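Putative sensory box/GGDEF family protein (Vibrio parahaemolyticus, PDB 3LID) probably synthesises cyclic di-GMP from two GTP molecules in response to external signals, the piece described here being its extracellular PDC-fold sensor domain. Local coordinates at residues N32-I37 with K254-E259; K77-I82 with L168-D173; G134-R139 with S151-M156. One frame throughout, in Å; residues are numbered along the deposited sequence.

The three contacts join parts of one extracellular sensor with two antiparallel sheets. Contacts 2 and 3 lie in its seven-strand sheet, centres about 9 Å apart, and use adjacent strands, 163-173 and 150-160: L168 N and M156 O are 2.8 Å apart, consistent with a backbone hydrogen bond. Both reach the same phosphate ion, probably from the crystallisation liquor, in a basic pocket that may mark a ligand site. Contact 1, centred about 14 Å from contact 2 and 13 Å from contact 3, ties the long helix to a loop of the other sheet. It packs against both: I37 CD1 is 3.9 Å from V172 CG2, and V256 CG1 is 3.7 Å from I154 CD1.

Contact 1 (N32-I37 with K254-E259); sequences NIQDQI and KFVSNE
The loop linking strands 246-254 and 260-268 meets the long helix 9-45 through F255 and V256, which pack on I33, Q34 and I37. Q34 makes the polar link: its OE1 accepts a hydrogen bond from the backbone N of V256 at 2.8 Å, with an N-H...O angle of 165°. The bond is nearly straight at the hydrogen, yet V256 N stands above the plane of the amide carbonyl instead of on a lone pair. With CG anti to the backbone N (chi1 169°) and the chain extended beyond it, the amide reaches the loop. At the other end of the amide, NE2 donates to a water at 3.1 Å and also to E38 OE2 one helical turn on, so both ends of the group are engaged and its rotation is probably fixed. Helix 9-45 is the long N-terminal helix that, in tandem PDC sensors, runs along both sheets, and here the loop from the second sheet rests on it. Apolar atoms do the rest. The F255 ring carries V256 CG2 over the centre of one face, 3.8 Å above the plane, while I33 CG2 comes in at the edge, 3.8 Å from CZ. I37 crosses F255 at about a right angle, its CD1 4.0 Å from CZ. Y30 adds an edge-to-face partner to F255, and L177 of helix 174-181 touches both I33 and F255.

Contact 2 (K77-I82 with L168-D173); sequences KLYKQI and LVLNVD. With PO4 (phosphate ion), chain C.
L78 and K80 give the contact its first two backbone bonds, to D173 and N171. L78 O accepts D173 N at 2.8 Å, and K80 N donates to N171 O, also at 2.8 Å. Beyond the corner at K80 a third follows, N171 N to Q81 O at 3.0 Å and almost perfectly straight (179°). The N of Q81 is the exception, buried here with no partner in the model. N171 is satisfied at both ends of its amide: ND2 donates to phosphate O3 at 3.0 Å and to E138 OE2, and OD1 accepts from R83 NH2. K80 NZ turns away from D173 and forms a salt bridge with E138 OE1. In D173, OD1 caps Y176 N at the start of helix 174-181, and a water lies 2.8 Å from OD2 and equally near K77 O. On the opposite side of the sheet from N171 the contact is apolar. Y79 CE1 meets V172 CG2 at 3.7 Å, and I82 CG2 meets L170 CD2 at 3.6 Å. L78 has CG between its backbone N and carbonyl carbon (chi1 54°), and CD1 lies over the centre of the Y79 ring. I37 and I40 of helix 9-45 press on Y79 too. Antiparallel pairing of strands 79-86 and 163-173, helix on one face and pocket on the other, is characteristic of the PDC fold.

Contact 3 (G134-R139 with S151-M156); sequences GIELER and SLRILM. With PO4 (phosphate ion), chain C; EDO (1,2-ethanediol), chain H.
The guanidinium of R153 is covered on one face by S151 CB, 3.7 Å above its plane and offset toward the rim, and on the opposite face by E136 OE2. That carboxylate oxygen is too far out of the plane for an N-H to point at it, so the two interact through charge alone; its salt bridge goes to R116 NH2. The edge takes the directed bonds. NE donates to phosphate O3 at 2.6 Å and NH2 to phosphate O4 at 2.9 Å, while NH1 gives one bond to E136 O at 3.0 Å and another to a water. E136 O is gripped twice, by NH1 and by S151 N, which arrive from opposite faces of its carbonyl plane. The S151 bond, with E136 N donating back to S151 O at 3.0 Å (N-H...O 157°), makes E136 and S151 an antiparallel hydrogen-bonded pair. R153 is extended from CG to NE, which carries the charged group past this pair to the anion. R139 N donates a further bond to phosphate O4, at 2.9 Å. E138 slants across R153, its carboxylate turned 62° from the guanidinium plane; OE2 accepts a weak bond from S151 OG at 2.9 Å, its stronger partner being N171. The same carboxylate also faces K80, whose charge it probably offsets, so the pocket's polar network spans four neighbouring strands. Away from the anion, I135 CG1 rests on L152 CB at 3.9 Å, and an ethanediol, probably from the crystallisation liquor, donates to I135 O. With N171, K113, R116, R83 and Y118 complete the phosphate site. Strand 150-160 runs between 131-140 and 163-173 in the sheet; Y118 of helix 117-124 touches E136 and R153, and further along that strand L155 packs on Y121 and A122 of the same helix.

Contact 1 (N32-I37 with K254-E259)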
loop_
_atom_site.group_PDB
_atom_site.type_symbol
_atom_site.label_atom_id
_atom_site.label_comp_id
_atom_site.label_asym_id
_atom_site.label_seq_id
_atom_site.Cartn_x
_atom_site.Cartn_y
_atom_site.Cartn_z
ATOM N N ASN A 32 -6.334 -0.248 10.857
ATOM C CA ASN A 32 -7.727 0.052 10.508
ATOM C C ASN A 32 -7.970 -0.016 8.998
ATOM O O ASN A 32 -8.981 -0.538 8.485
ATOM C CB ASN A 32 -8.167 1.416 11.056
ATOM C CG ASN A 32 -8.579 1.287 12.532
ATOM O OD1 ASN A 32 -8.464 0.192 13.080
ATOM N ND2 ASN A 32 -8.948 2.394 13.185
ATOM N N ILE A 33 -7.034 0.526 8.267
ATOM C CA ILE A 33 -7.164 0.429 6.791
ATOM C C ILE A 33 -7.230 -1.079 6.357
ATOM O O ILE A 33 -8.027 -1.476 5.484
ATOM C CB ILE A 33 -5.959 1.129 6.092
ATOM C CG1 ILE A 33 -6.054 2.662 6.234
ATOM C CG2 ILE A 33 -5.853 0.709 4.580
ATOM C CD1 ILE A 33 -7.214 3.285 5.471
ATOM N N GLN A 34 -6.374 -1.901 6.940
ATOM C CA GLN A 34 -6.418 -3.334 6.625
ATOM C C GLN A 34 -7.819 -3.921 6.918
ATOM O O GLN A 34 -8.382 -4.676 6.084
ATOM C CB GLN A 34 -5.377 -4.065 7.457
ATOM C CG GLN A 34 -5.588 -5.575 7.346
ATOM C CD GLN A 34 -4.397 -6.391 7.719
ATOM O OE1 GLN A 34 -3.298 -5.930 7.872
ATOM N NE2 GLN A 34 -4.623 -7.686 7.759
ATOM N N ASP A 35 -8.407 -3.575 8.053
ATOM C CA ASP A 35 -9.785 -4.094 8.407
ATOM C C ASP A 35 -10.789 -3.611 7.320
ATOM O O ASP A 35 -11.681 -4.359 6.875
ATOM C CB ASP A 35 -10.165 -3.459 9.760
ATOM C CG ASP A 35 -11.470 -3.998 10.297
ATOM O OD1 ASP A 35 -11.474 -5.094 10.846
ATOM O OD2 ASP A 35 -12.458 -3.301 10.089
ATOM N N GLN A 36 -10.658 -2.371 6.882
ATOM C CA GLN A 36 -11.602 -1.759 5.908
ATOM C C GLN A 36 -11.428 -2.551 4.547
ATOM O O GLN A 36 -12.378 -2.884 3.845
ATOM C CB GLN A 36 -11.207 -0.296 5.698
ATOM C CG GLN A 36 -12.044 0.518 4.817
ATOM C CD GLN A 36 -11.556 2.014 4.716
ATOM O OE1 GLN A 36 -10.967 2.581 5.667
ATOM N NE2 GLN A 36 -11.811 2.637 3.569
ATOM N N ILE A 37 -10.164 -2.814 4.191
ATOM C CA ILE A 37 -9.883 -3.565 2.955
ATOM C C ILE A 37 -10.442 -5.037 3.070
ATOM O O ILE A 37 -11.082 -5.570 2.108
ATOM C CB ILE A 37 -8.389 -3.668 2.762
ATOM C CG1 ILE A 37 -7.832 -2.312 2.260
ATOM C CG2 ILE A 37 -8.121 -4.727 1.623
ATOM C CD1 ILE A 37 -6.280 -2.344 2.386
ATOM N N LYS A 254 2.240 -5.554 10.358
ATOM C CA LYS A 254 2.036 -6.500 9.276
ATOM C C LYS A 254 0.802 -5.991 8.531
ATOM O O LYS A 254 -0.259 -5.928 9.133
ATOM C CB LYS A 254 1.855 -7.918 9.782
ATOM C CG LYS A 254 3.268 -8.452 10.194
ATOM C CD LYS A 254 3.214 -9.910 10.577
ATOM C CE LYS A 254 4.524 -10.414 11.195
ATOM N NZ LYS A 254 5.674 -9.904 10.434
ATOM N N PHE A 255 1.006 -5.536 7.285
ATOM C CA PHE A 255 -0.110 -4.852 6.578
ATOM C C PHE A 255 -0.542 -5.758 5.402
ATOM O O PHE A 255 0.122 -5.754 4.336
ATOM C CB PHE A 255 0.351 -3.476 6.075
ATOM C CG PHE A 255 -0.729 -2.741 5.363
ATOM C CD1 PHE A 255 -1.895 -2.312 6.032
ATOM C CD2 PHE A 255 -0.575 -2.464 4.010
ATOM C CE1 PHE A 255 -2.890 -1.613 5.344
ATOM C CE2 PHE A 255 -1.553 -1.754 3.304
ATOM C CZ PHE A 255 -2.692 -1.306 3.931
ATOM N N VAL A 256 -1.658 -6.494 5.624
ATOM C CA VAL A 256 -2.206 -7.429 4.637
ATOM C C VAL A 256 -1.072 -8.329 4.102
ATOM O O VAL A 256 -0.881 -8.477 2.893
ATOM C CB VAL A 256 -2.907 -6.652 3.440
ATOM C CG1 VAL A 256 -3.936 -7.631 2.792
ATOM C CG2 VAL A 256 -3.561 -5.329 3.915
ATOM N N SER A 257 -0.271 -8.869 5.018
ATOM C CA SER A 257 0.891 -9.665 4.617
ATOM C C SER A 257 1.358 -10.415 5.842
ATOM O O SER A 257 1.223 -9.929 6.942
ATOM C CB SER A 257 2.038 -8.738 4.193
ATOM O OG SER A 257 3.183 -9.493 3.860
ATOM N N ASN A 258 1.964 -11.553 5.654
ATOM C CA ASN A 258 2.709 -12.135 6.746
ATOM C C ASN A 258 4.134 -11.540 6.942
ATOM O O ASN A 258 4.799 -11.848 7.962
ATOM C CB ASN A 258 2.734 -13.677 6.603
ATOM C CG ASN A 258 3.204 -14.130 5.269
ATOM O OD1 ASN A 258 4.152 -13.574 4.681
ATOM N ND2 ASN A 258 2.519 -15.153 4.724
ATOM N N GLU A 259 4.614 -10.700 6.016
ATOM C CA GLU A 259 5.941 -10.114 6.148
ATOM C C GLU A 259 5.786 -8.767 6.840
ATOM O O GLU A 259 4.772 -8.052 6.629
ATOM C CB GLU A 259 6.437 -9.869 4.713
ATOM C CG GLU A 259 7.782 -9.292 4.499
ATOM C CD GLU A 259 8.114 -9.366 2.972
ATOM O OE1 GLU A 259 8.115 -8.292 2.290
ATOM O OE2 GLU A 259 8.314 -10.517 2.497
HETATM O O HOH W 1 -1.838 -9.000 8.034
#

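Contact 2 (K77-I82 with L168-D173)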
loop_
_atom_site.group_PDB
_atom_site.type_symbol
_atom_site.label_atom_id
_atom_site.label_comp_id
_atom_site.label_asym_id
_atom_site.label_seq_id
_atom_site.Cartn_x
_atom_site.Cartn_y
_atom_site.Cartn_z
ATOM N N LYS A 77 -11.615 5.150 -2.262
ATOM C CA LYS A 77 -10.454 5.958 -2.732
ATOM C C LYS A 77 -9.110 5.178 -2.795
ATOM O O LYS A 77 -8.237 5.574 -3.579
ATOM C CB LYS A 77 -10.244 7.248 -1.912
ATOM C CG LYS A 77 -11.548 8.041 -1.915
ATOM C CD LYS A 77 -11.325 9.298 -1.048
ATOM C CE LYS A 77 -12.640 9.918 -0.718
ATOM N NZ LYS A 77 -13.095 10.663 -1.864
ATOM N N LEU A 78 -8.963 4.113 -2.004
ATOM C CA LEU A 78 -7.675 3.476 -1.905
ATOM C C LEU A 78 -7.431 2.375 -2.951
ATOM O O LEU A 78 -6.328 1.803 -2.977
ATOM C CB LEU A 78 -7.430 2.869 -0.494
ATOM C CG LEU A 78 -8.525 1.904 0.009
ATOM C CD1 LEU A 78 -8.174 0.578 -0.500
ATOM C CD2 LEU A 78 -8.524 1.846 1.589
ATOM N N TYR A 79 -8.434 2.106 -3.766
ATOM C CA TYR A 79 -8.235 1.143 -4.909
ATOM C C TYR A 79 -7.942 1.867 -6.201
ATOM O O TYR A 79 -8.739 2.698 -6.626
ATOM C CB TYR A 79 -9.451 0.230 -5.102
ATOM C CG TYR A 79 -9.808 -0.501 -3.854
ATOM C CD1 TYR A 79 -9.045 -1.573 -3.425
ATOM C CD2 TYR A 79 -10.897 -0.072 -3.041
ATOM C CE1 TYR A 79 -9.343 -2.256 -2.251
ATOM C CE2 TYR A 79 -11.204 -0.768 -1.874
ATOM C CZ TYR A 79 -10.389 -1.807 -1.458
ATOM O OH TYR A 79 -10.678 -2.485 -0.294
ATOM N N LYS A 80 -6.767 1.603 -6.772
ATOM C CA LYS A 80 -6.386 2.176 -8.041
ATOM C C LYS A 80 -7.063 1.387 -9.217
ATOM O O LYS A 80 -7.380 1.955 -10.239
ATOM C CB LYS A 80 -4.870 2.157 -8.131
ATOM C CG LYS A 80 -4.412 2.912 -9.369
ATOM C CD LYS A 80 -3.032 3.509 -9.130
ATOM C CE LYS A 80 -2.614 4.368 -10.290
ATOM N NZ LYS A 80 -2.358 3.497 -11.474
ATOM N N GLN A 81 -7.339 0.120 -8.994
ATOM C CA GLN A 81 -8.092 -0.671 -9.962
ATOM C C GLN A 81 -8.879 -1.693 -9.242
ATOM O O GLN A 81 -8.492 -2.125 -8.186
ATOM C CB GLN A 81 -7.109 -1.516 -10.871
ATOM C CG GLN A 81 -6.162 -0.630 -11.670
ATOM C CD GLN A 81 -5.276 -1.502 -12.562
ATOM O OE1 GLN A 81 -4.091 -1.787 -12.252
ATOM N NE2 GLN A 81 -5.874 -1.983 -13.635
ATOM N N ILE A 82 -9.995 -2.123 -9.859
ATOM C CA ILE A 82 -10.810 -3.206 -9.366
ATOM C C ILE A 82 -11.131 -4.008 -10.638
ATOM O O ILE A 82 -11.648 -3.429 -11.605
ATOM C CB ILE A 82 -12.123 -2.722 -8.750
ATOM C CG1 ILE A 82 -11.763 -1.820 -7.523
ATOM C CG2 ILE A 82 -12.998 -3.964 -8.290
ATOM C CD1 ILE A 82 -13.057 -1.191 -6.921
ATOM N N LEU A 168 -11.329 -12.160 -8.584
ATOM C CA LEU A 168 -11.454 -10.733 -8.239
ATOM C C LEU A 168 -10.081 -10.240 -7.796
ATOM O O LEU A 168 -9.445 -10.891 -6.979
ATOM C CB LEU A 168 -12.421 -10.623 -7.073
ATOM C CG LEU A 168 -12.562 -9.233 -6.491
ATOM C CD1 LEU A 168 -13.275 -8.335 -7.526
ATOM C CD2 LEU A 168 -13.441 -9.272 -5.196
ATOM N N VAL A 169 -9.642 -9.094 -8.324
ATOM C CA VAL A 169 -8.346 -8.548 -7.979
ATOM C C VAL A 169 -8.540 -7.086 -7.665
ATOM O O VAL A 169 -9.117 -6.328 -8.468
ATOM C CB VAL A 169 -7.371 -8.620 -9.177
ATOM C CG1 VAL A 169 -6.011 -8.039 -8.788
ATOM C CG2 VAL A 169 -7.181 -10.105 -9.615
ATOM N N LEU A 170 -8.017 -6.658 -6.503
ATOM C CA LEU A 170 -8.179 -5.247 -6.134
ATOM C C LEU A 170 -6.791 -4.671 -5.916
ATOM O O LEU A 170 -6.033 -5.244 -5.177
ATOM C CB LEU A 170 -8.952 -5.170 -4.757
ATOM C CG LEU A 170 -10.141 -6.159 -4.665
ATOM C CD1 LEU A 170 -10.702 -6.147 -3.245
ATOM C CD2 LEU A 170 -11.182 -5.648 -5.698
ATOM N N ASN A 171 -6.470 -3.567 -6.527
ATOM C CA ASN A 171 -5.116 -2.997 -6.411
ATOM C C ASN A 171 -5.219 -1.883 -5.392
ATOM O O ASN A 171 -5.659 -0.780 -5.715
ATOM C CB ASN A 171 -4.623 -2.444 -7.757
ATOM C CG ASN A 171 -4.150 -3.528 -8.662
ATOM O OD1 ASN A 171 -4.781 -4.610 -8.729
ATOM N ND2 ASN A 171 -3.021 -3.297 -9.334
ATOM N N VAL A 172 -4.694 -2.179 -4.214
ATOM C CA VAL A 172 -4.595 -1.165 -3.121
ATOM C C VAL A 172 -3.403 -0.265 -3.411
ATOM O O VAL A 172 -2.267 -0.723 -3.641
ATOM C CB VAL A 172 -4.492 -1.871 -1.761
ATOM C CG1 VAL A 172 -4.227 -0.783 -0.654
ATOM C CG2 VAL A 172 -5.785 -2.735 -1.470
ATOM N N ASP A 173 -3.672 1.014 -3.480
ATOM C CA ASP A 173 -2.734 2.013 -3.999
ATOM C C ASP A 173 -1.862 2.539 -2.810
ATOM O O ASP A 173 -2.304 3.291 -1.917
ATOM C CB ASP A 173 -3.613 3.122 -4.546
ATOM C CG ASP A 173 -2.823 4.328 -5.055
ATOM O OD1 ASP A 173 -1.611 4.412 -4.895
ATOM O OD2 ASP A 173 -3.472 5.203 -5.611
HETATM P P PO4 C . -1.121 -4.857 -12.531
HETATM O O1 PO4 C . -1.696 -3.533 -13.069
HETATM O O2 PO4 C . -1.582 -5.890 -13.568
HETATM O O3 PO4 C . -1.694 -5.223 -11.192
HETATM O O4 PO4 C . 0.402 -4.799 -12.486
HETATM O O HOH W 2 -6.238 5.134 -5.518
#

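Contact 3 (G134-R139 with S151-M156)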
loop_
_atom_site.group_PDB
_atom_site.type_symbol
_atom_site.label_atom_id
_atom_site.label_comp_id
_atom_site.label_asym_id
_atom_site.label_seq_id
_atom_site.Cartn_x
_atom_site.Cartn_y
_atom_site.Cartn_z
ATOM N N GLY A 134 2.432 -9.595 -2.276
ATOM C CA GLY A 134 3.353 -8.527 -1.717
ATOM C C GLY A 134 3.310 -7.254 -2.589
ATOM O O GLY A 134 3.097 -7.289 -3.808
ATOM N N ILE A 135 3.584 -6.117 -1.969
ATOM C CA ILE A 135 3.601 -4.833 -2.691
ATOM C C ILE A 135 4.554 -4.896 -3.886
ATOM O O ILE A 135 5.673 -5.390 -3.758
ATOM C CB ILE A 135 4.024 -3.709 -1.722
ATOM C CG1 ILE A 135 2.856 -3.521 -0.716
ATOM C CG2 ILE A 135 4.225 -2.390 -2.519
ATOM C CD1 ILE A 135 3.298 -2.651 0.517
ATOM N N GLU A 136 4.049 -4.484 -5.060
ATOM C CA GLU A 136 4.791 -4.647 -6.331
ATOM C C GLU A 136 4.264 -3.612 -7.291
ATOM O O GLU A 136 3.037 -3.297 -7.311
ATOM C CB GLU A 136 4.478 -6.042 -6.881
ATOM C CG GLU A 136 5.044 -6.306 -8.235
ATOM C CD GLU A 136 4.721 -7.763 -8.599
ATOM O OE1 GLU A 136 5.384 -8.672 -8.085
ATOM O OE2 GLU A 136 3.802 -8.019 -9.392
ATOM N N LEU A 137 5.182 -3.062 -8.075
ATOM C CA LEU A 137 4.778 -1.958 -8.999
ATOM C C LEU A 137 3.845 -2.524 -10.081
ATOM O O LEU A 137 3.992 -3.659 -10.535
ATOM C CB LEU A 137 6.041 -1.431 -9.702
ATOM C CG LEU A 137 7.019 -0.800 -8.704
ATOM C CD1 LEU A 137 8.369 -0.399 -9.303
ATOM C CD2 LEU A 137 6.373 0.449 -8.129
ATOM N N GLU A 138 2.908 -1.699 -10.496
ATOM C CA GLU A 138 2.029 -2.061 -11.648
ATOM C C GLU A 138 2.765 -2.127 -12.993
ATOM O O GLU A 138 3.727 -1.364 -13.219
ATOM C CB GLU A 138 0.947 -1.055 -11.756
ATOM C CG GLU A 138 -0.024 -1.216 -10.548
ATOM C CD GLU A 138 -1.264 -0.300 -10.603
ATOM O OE1 GLU A 138 -1.239 0.688 -11.326
ATOM O OE2 GLU A 138 -2.332 -0.548 -9.910
ATOM N N ARG A 139 2.293 -3.027 -13.846
ATOM C CA ARG A 139 2.853 -3.118 -15.205
ATOM C C ARG A 139 1.714 -3.220 -16.240
ATOM O O ARG A 139 0.591 -3.647 -15.919
ATOM C CB ARG A 139 3.706 -4.398 -15.331
ATOM C CG ARG A 139 5.027 -4.299 -14.476
ATOM C CD ARG A 139 5.938 -5.566 -14.554
ATOM N NE ARG A 139 7.149 -5.267 -13.756
ATOM C CZ ARG A 139 8.344 -4.880 -14.178
ATOM N NH1 ARG A 139 8.645 -4.714 -15.482
ATOM N NH2 ARG A 139 9.307 -4.672 -13.234
ATOM N N SER A 151 1.521 -1.320 -5.678
ATOM C CA SER A 151 0.154 -1.825 -5.376
ATOM C C SER A 151 0.257 -3.063 -4.552
ATOM O O SER A 151 1.152 -3.887 -4.753
ATOM C CB SER A 151 -0.631 -2.303 -6.652
ATOM O OG SER A 151 -1.124 -1.275 -7.425
ATOM N N LEU A 152 -0.696 -3.181 -3.605
ATOM C CA LEU A 152 -0.862 -4.382 -2.811
ATOM C C LEU A 152 -2.151 -5.043 -3.344
ATOM O O LEU A 152 -3.241 -4.480 -3.268
ATOM C CB LEU A 152 -0.973 -3.956 -1.337
ATOM C CG LEU A 152 -0.751 -5.140 -0.364
ATOM C CD1 LEU A 152 -0.465 -4.579 1.135
ATOM C CD2 LEU A 152 -1.903 -6.090 -0.410
ATOM N N ARG A 153 -1.988 -6.168 -4.008
ATOM C CA ARG A 153 -3.147 -6.719 -4.778
ATOM C C ARG A 153 -3.871 -7.717 -3.872
ATOM O O ARG A 153 -3.296 -8.698 -3.406
ATOM C CB ARG A 153 -2.606 -7.469 -6.032
ATOM C CG ARG A 153 -2.105 -6.420 -7.074
ATOM C CD ARG A 153 -1.202 -7.125 -8.138
ATOM N NE ARG A 153 -0.617 -6.149 -9.031
ATOM C CZ ARG A 153 0.468 -5.448 -8.737
ATOM N NH1 ARG A 153 1.073 -5.604 -7.517
ATOM N NH2 ARG A 153 0.927 -4.569 -9.627
ATOM N N ILE A 154 -5.163 -7.493 -3.669
ATOM C CA ILE A 154 -6.017 -8.472 -2.939
ATOM C C ILE A 154 -6.571 -9.446 -4.037
ATOM O O ILE A 154 -6.967 -8.950 -5.121
ATOM C CB ILE A 154 -7.186 -7.765 -2.314
ATOM C CG1 ILE A 154 -6.693 -6.500 -1.533
ATOM C CG2 ILE A 154 -7.945 -8.756 -1.435
ATOM C CD1 ILE A 154 -5.665 -6.833 -0.411
ATOM N N LEU A 155 -6.536 -10.735 -3.757
ATOM C CA LEU A 155 -6.839 -11.778 -4.744
ATOM C C LEU A 155 -7.876 -12.703 -4.176
ATOM O O LEU A 155 -7.774 -13.092 -3.044
ATOM C CB LEU A 155 -5.569 -12.551 -4.974
ATOM C CG LEU A 155 -4.374 -11.688 -5.385
ATOM C CD1 LEU A 155 -3.125 -12.600 -5.386
ATOM C CD2 LEU A 155 -4.605 -11.150 -6.902
ATOM N N MET A 156 -8.917 -13.030 -4.982
ATOM C CA MET A 156 -9.979 -13.924 -4.488
ATOM C C MET A 156 -10.545 -14.664 -5.709
ATOM O O MET A 156 -11.250 -14.043 -6.535
ATOM C CB MET A 156 -11.051 -13.057 -3.782
ATOM C CG MET A 156 -12.231 -13.849 -3.199
ATOM S SD MET A 156 -13.447 -12.731 -2.607
ATOM C CE MET A 156 -14.551 -14.036 -2.191
HETATM P P PO4 C . -1.121 -4.857 -12.531
HETATM O O1 PO4 C . -1.696 -3.533 -13.069
HETATM O O2 PO4 C . -1.582 -5.890 -13.568
HETATM O O3 PO4 C . -1.694 -5.223 -11.192
HETATM O O4 PO4 C . 0.402 -4.799 -12.486
HETATM C C1 EDO H . 9.157 -1.849 -5.390
HETATM O O1 EDO H . 10.054 -1.491 -4.265
HETATM C C2 EDO H . 7.739 -1.906 -4.856
HETATM O O2 EDO H . 7.613 -3.048 -3.996
HETATM O O HOH W 3 0.750 -6.708 -4.949
#